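Long-range contact in glycosyl hydrolase family 2, TIM barrel domain protein (PDB 6DXU), which probably hydrolyses terminal beta-glucuronides as a gut-bacterial beta-glucuronidase of glycoside hydrolase family 2: residues Phe362-Asp376 against Gln415-Asn429. Residues are numbered along the deposited sequence; the frame is centred on the assembly and turned at random.
Sequences FIRLGHYQQSEIILD and QHHNHPAVIIWGLGN
In the TIM barrel domain, Glu372 on helix 372-381 meets His419 in the turn that leads into strand 422-429. His419 NE2 donates to Glu372 OE2 at 2.7 Å, on the anti lone pair of the carboxylate. Asp379 hydrogen-bonds the other ring nitrogen, ND1, and the two bonds together fix the rotation of the imidazole. Leu375 CB lies 3.6 Å from the centroid of the His419 ring, over its face, a CH-pi contact. Leu375 CG sits over one face of His416, offset toward the rim, and CD2 reaches Val422 CG2. Glu387 hydrogen-bonds His416 ND1. With chi1 at 176° the Gln369 chain runs out straight, which carries its amide to Gln415; NE2 donates to Gln415 OE1 at 2.8 Å, nearly straight at 167°. A water accepts from Gln369 NE2, donates to Gln370 O and also meets His416 NE2. Strands 362-364 and 422-429 are parallel barrel strands, separated by strand 384-388. Their side chains still meet: Phe362 CE1 lies 4.2 Å from Ile423 CD1. At their C-terminal ends, Arg364 NH2 donates to Asn429 OD1 at 3.1 Å, from above the carbonyl plane. Salt bridges to Glu388 and Glu514 also hold this guanidinium. His367 CE1 comes 3.5 Å from Asn429 ND2; the main polar partner of His367 is Glu388.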
ATOM      1  N   PHE D 362     -22.513  18.556 -39.269  1.00 19.97           N
ATOM      2  CA  PHE D 362     -22.600  18.058 -37.903  1.00 19.35           C
ATOM      3  C   PHE D 362     -21.803  16.768 -37.811  1.00 21.08           C
ATOM      4  O   PHE D 362     -21.834  15.949 -38.733  1.00 19.28           O
ATOM      5  CB  PHE D 362     -24.060  17.811 -37.496  1.00 21.03           C
ATOM      6  CG  PHE D 362     -24.224  17.132 -36.161  1.00 21.13           C
ATOM      7  CD1 PHE D 362     -23.760  17.724 -34.995  1.00 21.94           C
ATOM      8  CD2 PHE D 362     -24.858  15.905 -36.080  1.00 21.70           C
ATOM      9  CE1 PHE D 362     -23.918  17.076 -33.763  1.00 23.41           C
ATOM     10  CE2 PHE D 362     -25.018  15.255 -34.877  1.00 19.54           C
ATOM     11  CZ  PHE D 362     -24.546  15.842 -33.707  1.00 21.95           C
ATOM     12  N   ILE D 363     -21.095  16.574 -36.700  1.00 21.48           N
ATOM     13  CA  ILE D 363     -20.357  15.333 -36.514  1.00 19.12           C
ATOM     14  C   ILE D 363     -20.418  14.936 -35.046  1.00 22.01           C
ATOM     15  O   ILE D 363     -20.309  15.780 -34.148  1.00 19.27           O
ATOM     16  CB  ILE D 363     -18.895  15.448 -37.016  1.00 19.47           C
ATOM     17  CG1 ILE D 363     -18.210  14.070 -37.020  1.00 20.12           C
ATOM     18  CG2 ILE D 363     -18.098  16.468 -36.191  1.00 18.11           C
ATOM     19  CD1 ILE D 363     -16.848  14.054 -37.723  1.00 20.67           C
ATOM     20  N   ARG D 364     -20.616  13.652 -34.812  1.00 16.72           N
ATOM     21  CA  ARG D 364     -20.397  13.047 -33.504  1.00 16.31           C
ATOM     22  C   ARG D 364     -19.056  12.330 -33.575  1.00 19.38           C
ATOM     23  O   ARG D 364     -18.855  11.479 -34.446  1.00 18.46           O
ATOM     24  CB  ARG D 364     -21.542  12.100 -33.157  1.00 15.97           C
ATOM     25  CG  ARG D 364     -21.347  11.251 -31.881  1.00 18.76           C
ATOM     26  CD  ARG D 364     -22.627  10.498 -31.559  1.00 20.01           C
ATOM     27  NE  ARG D 364     -22.443   9.494 -30.513  1.00 18.94           N
ATOM     28  CZ  ARG D 364     -22.639   8.187 -30.660  1.00 23.59           C
ATOM     29  NH1 ARG D 364     -23.016   7.680 -31.830  1.00 21.37           N
ATOM     30  NH2 ARG D 364     -22.451   7.380 -29.622  1.00 24.22           N
ATOM     31  N   LEU D 365     -18.127  12.699 -32.691  1.00 18.53           N
ATOM     32  CA  LEU D 365     -16.720  12.315 -32.851  1.00 21.26           C
ATOM     33  C   LEU D 365     -16.457  10.907 -32.307  1.00 21.09           C
ATOM     34  O   LEU D 365     -15.594  10.679 -31.460  1.00 19.71           O
ATOM     35  CB  LEU D 365     -15.817  13.353 -32.193  1.00 15.66           C
ATOM     36  CG  LEU D 365     -15.832  14.711 -32.903  1.00 18.04           C
ATOM     37  CD1 LEU D 365     -15.017  15.755 -32.148  1.00 19.36           C
ATOM     38  CD2 LEU D 365     -15.283  14.558 -34.322  1.00 20.38           C
ATOM     39  N   GLY D 366     -17.198   9.941 -32.852  1.00 17.98           N
ATOM     40  CA  GLY D 366     -17.041   8.582 -32.382  1.00 21.08           C
ATOM     41  C   GLY D 366     -17.428   8.509 -30.925  1.00 22.39           C
ATOM     42  O   GLY D 366     -18.353   9.191 -30.471  1.00 23.40           O
ATOM     43  N   HIS D 367     -16.699   7.699 -30.163  1.00 19.38           N
ATOM     44  CA  HIS D 367     -17.053   7.455 -28.774  1.00 18.93           C
ATOM     45  C   HIS D 367     -16.054   8.064 -27.793  1.00 21.98           C
ATOM     46  O   HIS D 367     -15.960   7.602 -26.648  1.00 21.40           O
ATOM     47  CB  HIS D 367     -17.189   5.949 -28.534  1.00 21.22           C
ATOM     48  CG  HIS D 367     -18.195   5.298 -29.432  1.00 23.93           C
ATOM     49  ND1 HIS D 367     -19.483   5.772 -29.570  1.00 27.52           N
ATOM     50  CD2 HIS D 367     -18.092   4.243 -30.275  1.00 24.64           C
ATOM     51  CE1 HIS D 367     -20.138   5.019 -30.437  1.00 25.41           C
ATOM     52  NE2 HIS D 367     -19.318   4.082 -30.878  1.00 24.00           N
ATOM     53  N   TYR D 368     -15.329   9.109 -28.190  1.00 19.07           N
ATOM     54  CA  TYR D 368     -14.302   9.643 -27.297  1.00 20.42           C
ATOM     55  C   TYR D 368     -13.886  11.038 -27.742  1.00 19.22           C
ATOM     56  O   TYR D 368     -14.203  11.490 -28.850  1.00 19.88           O
ATOM     57  CB  TYR D 368     -13.077   8.702 -27.234  1.00 15.26           C
ATOM     58  CG  TYR D 368     -12.727   8.148 -28.601  1.00 18.89           C
ATOM     59  CD1 TYR D 368     -12.078   8.931 -29.545  1.00 19.46           C
ATOM     60  CD2 TYR D 368     -13.062   6.835 -28.953  1.00 19.89           C
ATOM     61  CE1 TYR D 368     -11.763   8.427 -30.815  1.00 21.32           C
ATOM     62  CE2 TYR D 368     -12.759   6.327 -30.217  1.00 19.15           C
ATOM     63  CZ  TYR D 368     -12.103   7.120 -31.141  1.00 21.01           C
ATOM     64  OH  TYR D 368     -11.815   6.594 -32.401  1.00 23.87           O
ATOM     65  N   GLN D 369     -13.197  11.732 -26.829  1.00 20.59           N
ATOM     66  CA  GLN D 369     -12.582  13.008 -27.159  1.00 19.06           C
ATOM     67  C   GLN D 369     -11.570  12.802 -28.275  1.00 18.58           C
ATOM     68  O   GLN D 369     -10.817  11.823 -28.276  1.00 20.80           O
ATOM     69  CB  GLN D 369     -11.892  13.587 -25.920  1.00 16.60           C
ATOM     70  CG  GLN D 369     -11.124  14.885 -26.179  1.00 16.50           C
ATOM     71  CD  GLN D 369     -10.443  15.426 -24.920  1.00 19.72           C
ATOM     72  OE1 GLN D 369     -10.792  15.056 -23.787  1.00 18.75           O
ATOM     73  NE2 GLN D 369      -9.460  16.294 -25.115  1.00 18.60           N
ATOM     74  N   GLN D 370     -11.539  13.720 -29.236  1.00 17.96           N
ATOM     75  CA  GLN D 370     -10.643  13.536 -30.367  1.00 18.84           C
ATOM     76  C   GLN D 370      -9.571  14.616 -30.373  1.00 20.87           C
ATOM     77  O   GLN D 370      -9.622  15.572 -29.601  1.00 20.46           O
ATOM     78  CB  GLN D 370     -11.444  13.502 -31.679  1.00 16.93           C
ATOM     79  CG  GLN D 370     -12.259  12.208 -31.773  1.00 19.58           C
ATOM     80  CD  GLN D 370     -12.635  11.821 -33.194  1.00 21.95           C
ATOM     81  OE1 GLN D 370     -12.283  12.505 -34.159  1.00 21.15           O
ATOM     82  NE2 GLN D 370     -13.353  10.712 -33.325  1.00 20.19           N
ATOM     83  N   SER D 371      -8.561  14.421 -31.229  1.00 19.30           N
ATOM     84  CA  SER D 371      -7.476  15.389 -31.360  1.00 20.92           C
ATOM     85  C   SER D 371      -8.006  16.815 -31.478  1.00 21.99           C
ATOM     86  O   SER D 371      -8.971  17.076 -32.202  1.00 20.88           O
ATOM     87  CB  SER D 371      -6.648  15.063 -32.605  1.00 24.47           C
ATOM     88  OG  SER D 371      -5.792  16.135 -32.928  1.00 21.55           O
ATOM     89  N   GLU D 372      -7.339  17.754 -30.801  1.00 18.39           N
ATOM     90  CA  GLU D 372      -7.744  19.151 -30.933  1.00 19.53           C
ATOM     91  C   GLU D 372      -7.599  19.666 -32.365  1.00 20.91           C
ATOM     92  O   GLU D 372      -8.251  20.648 -32.722  1.00 22.79           O
ATOM     93  CB  GLU D 372      -6.953  20.056 -29.983  1.00 26.58           C
ATOM     94  CG  GLU D 372      -7.554  21.484 -29.911  1.00 31.74           C
ATOM     95  CD  GLU D 372      -7.608  22.062 -28.507  1.00 40.84           C
ATOM     96  OE1 GLU D 372      -6.695  21.776 -27.704  1.00 54.82           O
ATOM     97  OE2 GLU D 372      -8.573  22.797 -28.201  1.00 36.56           O
ATOM     98  N   ILE D 373      -6.754  19.040 -33.187  1.00 21.50           N
ATOM     99  CA  ILE D 373      -6.691  19.400 -34.605  1.00 20.86           C
ATOM    100  C   ILE D 373      -8.060  19.228 -35.256  1.00 17.22           C
ATOM    101  O   ILE D 373      -8.497  20.068 -36.059  1.00 20.66           O
ATOM    102  CB  ILE D 373      -5.612  18.561 -35.318  1.00 21.47           C
ATOM    103  CG1 ILE D 373      -4.221  18.918 -34.783  1.00 21.06           C
ATOM    104  CG2 ILE D 373      -5.677  18.755 -36.847  1.00 22.59           C
ATOM    105  CD1 ILE D 373      -3.153  17.889 -35.162  1.00 22.45           C
ATOM    106  N   ILE D 374      -8.759  18.144 -34.911  1.00 20.52           N
ATOM    107  CA  ILE D 374     -10.099  17.906 -35.442  1.00 17.41           C
ATOM    108  C   ILE D 374     -11.052  19.007 -34.990  1.00 19.37           C
ATOM    109  O   ILE D 374     -11.822  19.554 -35.788  1.00 22.09           O
ATOM    110  CB  ILE D 374     -10.612  16.522 -35.012  1.00 20.34           C
ATOM    111  CG1 ILE D 374      -9.720  15.401 -35.560  1.00 18.32           C
ATOM    112  CG2 ILE D 374     -12.076  16.328 -35.462  1.00 19.65           C
ATOM    113  CD1 ILE D 374      -9.690  15.328 -37.106  1.00 18.24           C
ATOM    114  N   LEU D 375     -11.011  19.359 -33.702  1.00 20.33           N
ATOM    115  CA  LEU D 375     -11.921  20.395 -33.219  1.00 19.21           C
ATOM    116  C   LEU D 375     -11.641  21.730 -33.887  1.00 19.27           C
ATOM    117  O   LEU D 375     -12.574  22.462 -34.236  1.00 17.86           O
ATOM    118  CB  LEU D 375     -11.825  20.528 -31.697  1.00 18.98           C
ATOM    119  CG  LEU D 375     -12.646  19.297 -31.350  1.00 28.71           C
ATOM    120  CD1 LEU D 375     -11.795  18.157 -30.845  1.00 27.75           C
ATOM    121  CD2 LEU D 375     -13.868  19.612 -30.509  1.00 23.99           C
ATOM    122  N   ASP D 376     -10.363  22.079 -34.041  1.00 20.82           N
ATOM    123  CA  ASP D 376     -10.028  23.308 -34.746  1.00 22.29           C
ATOM    124  C   ASP D 376     -10.563  23.279 -36.173  1.00 22.29           C
ATOM    125  O   ASP D 376     -11.014  24.305 -36.699  1.00 20.47           O
ATOM    126  CB  ASP D 376      -8.514  23.533 -34.752  1.00 20.53           C
ATOM    127  CG  ASP D 376      -7.969  24.068 -33.434  1.00 26.79           C
ATOM    128  OD1 ASP D 376      -8.722  24.620 -32.601  1.00 26.54           O
ATOM    129  OD2 ASP D 376      -6.738  23.971 -33.258  1.00 27.56           O
ATOM    130  N   GLN D 415     -10.964  21.158 -21.708  1.00 18.15           N
ATOM    131  CA  GLN D 415     -10.037  21.326 -22.823  1.00 17.45           C
ATOM    132  C   GLN D 415     -10.710  21.860 -24.085  1.00 18.10           C
ATOM    133  O   GLN D 415     -10.076  22.616 -24.820  1.00 20.87           O
ATOM    134  CB  GLN D 415      -9.326  20.007 -23.130  1.00 19.75           C
ATOM    135  CG  GLN D 415      -8.320  19.658 -22.033  1.00 17.75           C
ATOM    136  CD  GLN D 415      -7.813  18.246 -22.116  1.00 21.65           C
ATOM    137  OE1 GLN D 415      -7.881  17.614 -23.163  1.00 19.92           O
ATOM    138  NE2 GLN D 415      -7.274  17.746 -20.997  1.00 18.41           N
ATOM    139  N   HIS D 416     -11.971  21.503 -24.357  1.00 17.04           N
ATOM    140  CA  HIS D 416     -12.631  21.889 -25.609  1.00 22.71           C
ATOM    141  C   HIS D 416     -13.719  22.940 -25.418  1.00 18.41           C
ATOM    142  O   HIS D 416     -14.467  23.225 -26.362  1.00 19.55           O
ATOM    143  CB  HIS D 416     -13.212  20.653 -26.301  1.00 17.66           C
ATOM    144  CG  HIS D 416     -12.161  19.749 -26.861  1.00 18.61           C
ATOM    145  ND1 HIS D 416     -12.442  18.502 -27.385  1.00 17.57           N
ATOM    146  CD2 HIS D 416     -10.825  19.926 -27.001  1.00 20.86           C
ATOM    147  CE1 HIS D 416     -11.317  17.937 -27.786  1.00 18.04           C
ATOM    148  NE2 HIS D 416     -10.324  18.783 -27.580  1.00 19.17           N
ATOM    149  N   HIS D 417     -13.789  23.544 -24.230  1.00 18.69           N
ATOM    150  CA  HIS D 417     -14.840  24.510 -23.899  1.00 18.76           C
ATOM    151  C   HIS D 417     -14.941  25.649 -24.905  1.00 19.04           C
ATOM    152  O   HIS D 417     -16.039  26.149 -25.176  1.00 20.45           O
ATOM    153  CB  HIS D 417     -14.557  25.087 -22.513  1.00 22.09           C
ATOM    154  CG  HIS D 417     -15.375  26.288 -22.174  1.00 24.30           C
ATOM    155  ND1 HIS D 417     -14.960  27.570 -22.463  1.00 26.14           N
ATOM    156  CD2 HIS D 417     -16.553  26.409 -21.516  1.00 29.46           C
ATOM    157  CE1 HIS D 417     -15.872  28.429 -22.039  1.00 34.98           C
ATOM    158  NE2 HIS D 417     -16.846  27.751 -21.454  1.00 31.98           N
ATOM    159  N   ASN D 418     -13.811  26.111 -25.431  1.00 16.50           N
ATOM    160  CA  ASN D 418     -13.840  27.340 -26.220  1.00 19.50           C
ATOM    161  C   ASN D 418     -14.293  27.127 -27.659  1.00 22.39           C
ATOM    162  O   ASN D 418     -14.531  28.121 -28.361  1.00 19.53           O
ATOM    163  CB  ASN D 418     -12.461  28.021 -26.237  1.00 19.59           C
ATOM    164  CG  ASN D 418     -11.951  28.381 -24.837  1.00 23.76           C
ATOM    165  OD1 ASN D 418     -12.731  28.627 -23.920  1.00 23.53           O
ATOM    166  ND2 ASN D 418     -10.627  28.409 -24.681  1.00 21.85           N
ATOM    167  N   HIS D 419     -14.399  25.883 -28.131  1.00 18.98           N
ATOM    168  CA  HIS D 419     -14.720  25.664 -29.543  1.00 21.56           C
ATOM    169  C   HIS D 419     -16.172  26.004 -29.852  1.00 19.18           C
ATOM    170  O   HIS D 419     -17.073  25.321 -29.352  1.00 19.49           O
ATOM    171  CB  HIS D 419     -14.440  24.214 -29.938  1.00 20.62           C
ATOM    172  CG  HIS D 419     -12.991  23.862 -29.880  1.00 24.97           C
ATOM    173  ND1 HIS D 419     -12.085  24.310 -30.815  1.00 20.31           N
ATOM    174  CD2 HIS D 419     -12.281  23.147 -28.973  1.00 21.35           C
ATOM    175  CE1 HIS D 419     -10.878  23.872 -30.495  1.00 25.30           C
ATOM    176  NE2 HIS D 419     -10.971  23.156 -29.389  1.00 22.03           N
ATOM    177  N   PRO D 420     -16.457  26.985 -30.708  1.00 20.59           N
ATOM    178  CA  PRO D 420     -17.867  27.264 -31.032  1.00 21.26           C
ATOM    179  C   PRO D 420     -18.567  26.094 -31.710  1.00 19.74           C
ATOM    180  O   PRO D 420     -19.797  25.984 -31.619  1.00 19.87           O
ATOM    181  CB  PRO D 420     -17.794  28.504 -31.944  1.00 21.09           C
ATOM    182  CG  PRO D 420     -16.415  28.472 -32.513  1.00 23.39           C
ATOM    183  CD  PRO D 420     -15.539  27.896 -31.414  1.00 23.67           C
ATOM    184  N   ALA D 421     -17.826  25.196 -32.360  1.00 21.69           N
ATOM    185  CA  ALA D 421     -18.464  24.041 -32.995  1.00 18.23           C
ATOM    186  C   ALA D 421     -19.218  23.169 -32.000  1.00 19.42           C
ATOM    187  O   ALA D 421     -20.233  22.561 -32.357  1.00 20.08           O
ATOM    188  CB  ALA D 421     -17.413  23.205 -33.735  1.00 22.70           C
ATOM    189  N   VAL D 422     -18.737  23.059 -30.758  1.00 21.47           N
ATOM    190  CA  VAL D 422     -19.316  22.071 -29.851  1.00 18.10           C
ATOM    191  C   VAL D 422     -20.683  22.543 -29.370  1.00 18.45           C
ATOM    192  O   VAL D 422     -20.826  23.655 -28.845  1.00 19.07           O
ATOM    193  CB  VAL D 422     -18.379  21.800 -28.662  1.00 19.52           C
ATOM    194  CG1 VAL D 422     -19.014  20.780 -27.715  1.00 21.20           C
ATOM    195  CG2 VAL D 422     -17.005  21.325 -29.150  1.00 18.82           C
ATOM    196  N   ILE D 423     -21.692  21.690 -29.541  1.00 17.64           N
ATOM    197  CA  ILE D 423     -23.015  21.924 -28.970  1.00 21.43           C
ATOM    198  C   ILE D 423     -23.435  20.857 -27.972  1.00 23.31           C
ATOM    199  O   ILE D 423     -24.399  21.086 -27.226  1.00 21.52           O
ATOM    200  CB  ILE D 423     -24.090  22.031 -30.069  1.00 21.31           C
ATOM    201  CG1 ILE D 423     -24.035  20.773 -30.954  1.00 23.68           C
ATOM    202  CG2 ILE D 423     -23.896  23.311 -30.864  1.00 17.86           C
ATOM    203  CD1 ILE D 423     -25.218  20.619 -31.932  1.00 24.61           C
ATOM    204  N   ILE D 424     -22.799  19.685 -27.947  1.00 22.05           N
ATOM    205  CA  ILE D 424     -23.249  18.577 -27.112  1.00 22.29           C
ATOM    206  C   ILE D 424     -22.054  17.905 -26.452  1.00 21.85           C
ATOM    207  O   ILE D 424     -21.081  17.552 -27.130  1.00 18.83           O
ATOM    208  CB  ILE D 424     -24.049  17.537 -27.925  1.00 20.90           C
ATOM    209  CG1 ILE D 424     -25.451  18.067 -28.244  1.00 22.65           C
ATOM    210  CG2 ILE D 424     -24.140  16.216 -27.168  1.00 19.09           C
ATOM    211  CD1 ILE D 424     -26.212  17.215 -29.263  1.00 22.78           C
ATOM    212  N   TRP D 425     -22.137  17.706 -25.140  1.00 20.26           N
ATOM    213  CA  TRP D 425     -21.232  16.806 -24.434  1.00 19.90           C
ATOM    214  C   TRP D 425     -21.954  15.486 -24.192  1.00 18.19           C
ATOM    215  O   TRP D 425     -22.973  15.446 -23.492  1.00 19.08           O
ATOM    216  CB  TRP D 425     -20.765  17.401 -23.109  1.00 18.78           C
ATOM    217  CG  TRP D 425     -20.105  18.776 -23.169  1.00 17.80           C
ATOM    218  CD1 TRP D 425     -20.541  19.912 -22.524  1.00 19.77           C
ATOM    219  CD2 TRP D 425     -18.889  19.148 -23.847  1.00 18.62           C
ATOM    220  NE1 TRP D 425     -19.680  20.957 -22.768  1.00 20.99           N
ATOM    221  CE2 TRP D 425     -18.664  20.523 -23.578  1.00 19.13           C
ATOM    222  CE3 TRP D 425     -17.971  18.457 -24.658  1.00 19.33           C
ATOM    223  CZ2 TRP D 425     -17.552  21.218 -24.075  1.00 19.24           C
ATOM    224  CZ3 TRP D 425     -16.875  19.143 -25.161  1.00 18.47           C
ATOM    225  CH2 TRP D 425     -16.678  20.516 -24.878  1.00 18.78           C
ATOM    226  N   GLY D 426     -21.430  14.409 -24.769  1.00 17.00           N
ATOM    227  CA  GLY D 426     -22.044  13.105 -24.630  1.00 18.36           C
ATOM    228  C   GLY D 426     -21.486  12.364 -23.428  1.00 21.17           C
ATOM    229  O   GLY D 426     -20.298  12.460 -23.113  1.00 17.62           O
ATOM    230  N   LEU D 427     -22.363  11.624 -22.757  1.00 17.46           N
ATOM    231  CA  LEU D 427     -21.984  10.945 -21.530  1.00 19.41           C
ATOM    232  C   LEU D 427     -21.743   9.451 -21.696  1.00 19.35           C
ATOM    233  O   LEU D 427     -21.269   8.817 -20.747  1.00 19.60           O
ATOM    234  CB  LEU D 427     -23.057  11.153 -20.450  1.00 16.96           C
ATOM    235  CG  LEU D 427     -23.512  12.601 -20.220  1.00 22.45           C
ATOM    236  CD1 LEU D 427     -24.532  12.624 -19.084  1.00 21.27           C
ATOM    237  CD2 LEU D 427     -22.325  13.526 -19.911  1.00 19.71           C
ATOM    238  N   GLY D 428     -22.066   8.872 -22.840  1.00 19.95           N
ATOM    239  CA  GLY D 428     -21.880   7.441 -23.005  1.00 23.20           C
ATOM    240  C   GLY D 428     -22.712   6.887 -24.137  1.00 23.69           C
ATOM    241  O   GLY D 428     -23.615   7.535 -24.665  1.00 20.98           O
ATOM    242  N   ASN D 429     -22.398   5.640 -24.495  1.00 20.89           N
ATOM    243  CA  ASN D 429     -23.026   4.983 -25.631  1.00 20.87           C
ATOM    244  C   ASN D 429     -23.397   3.556 -25.267  1.00 22.37           C
ATOM    245  O   ASN D 429     -22.571   2.834 -24.706  1.00 20.04           O
ATOM    246  CB  ASN D 429     -22.090   4.978 -26.843  1.00 24.53           C
ATOM    247  CG  ASN D 429     -22.673   4.218 -28.011  1.00 24.18           C
ATOM    248  OD1 ASN D 429     -23.606   4.683 -28.646  1.00 21.81           O
ATOM    249  ND2 ASN D 429     -22.138   3.035 -28.284  1.00 22.85           N
TER
HETATM  250  O   HOH W   1      -8.155  16.910 -27.683  1.00 23.65           O
HETATM  251  O   HOH W   2      -6.880  19.138 -25.780  1.00 31.17           O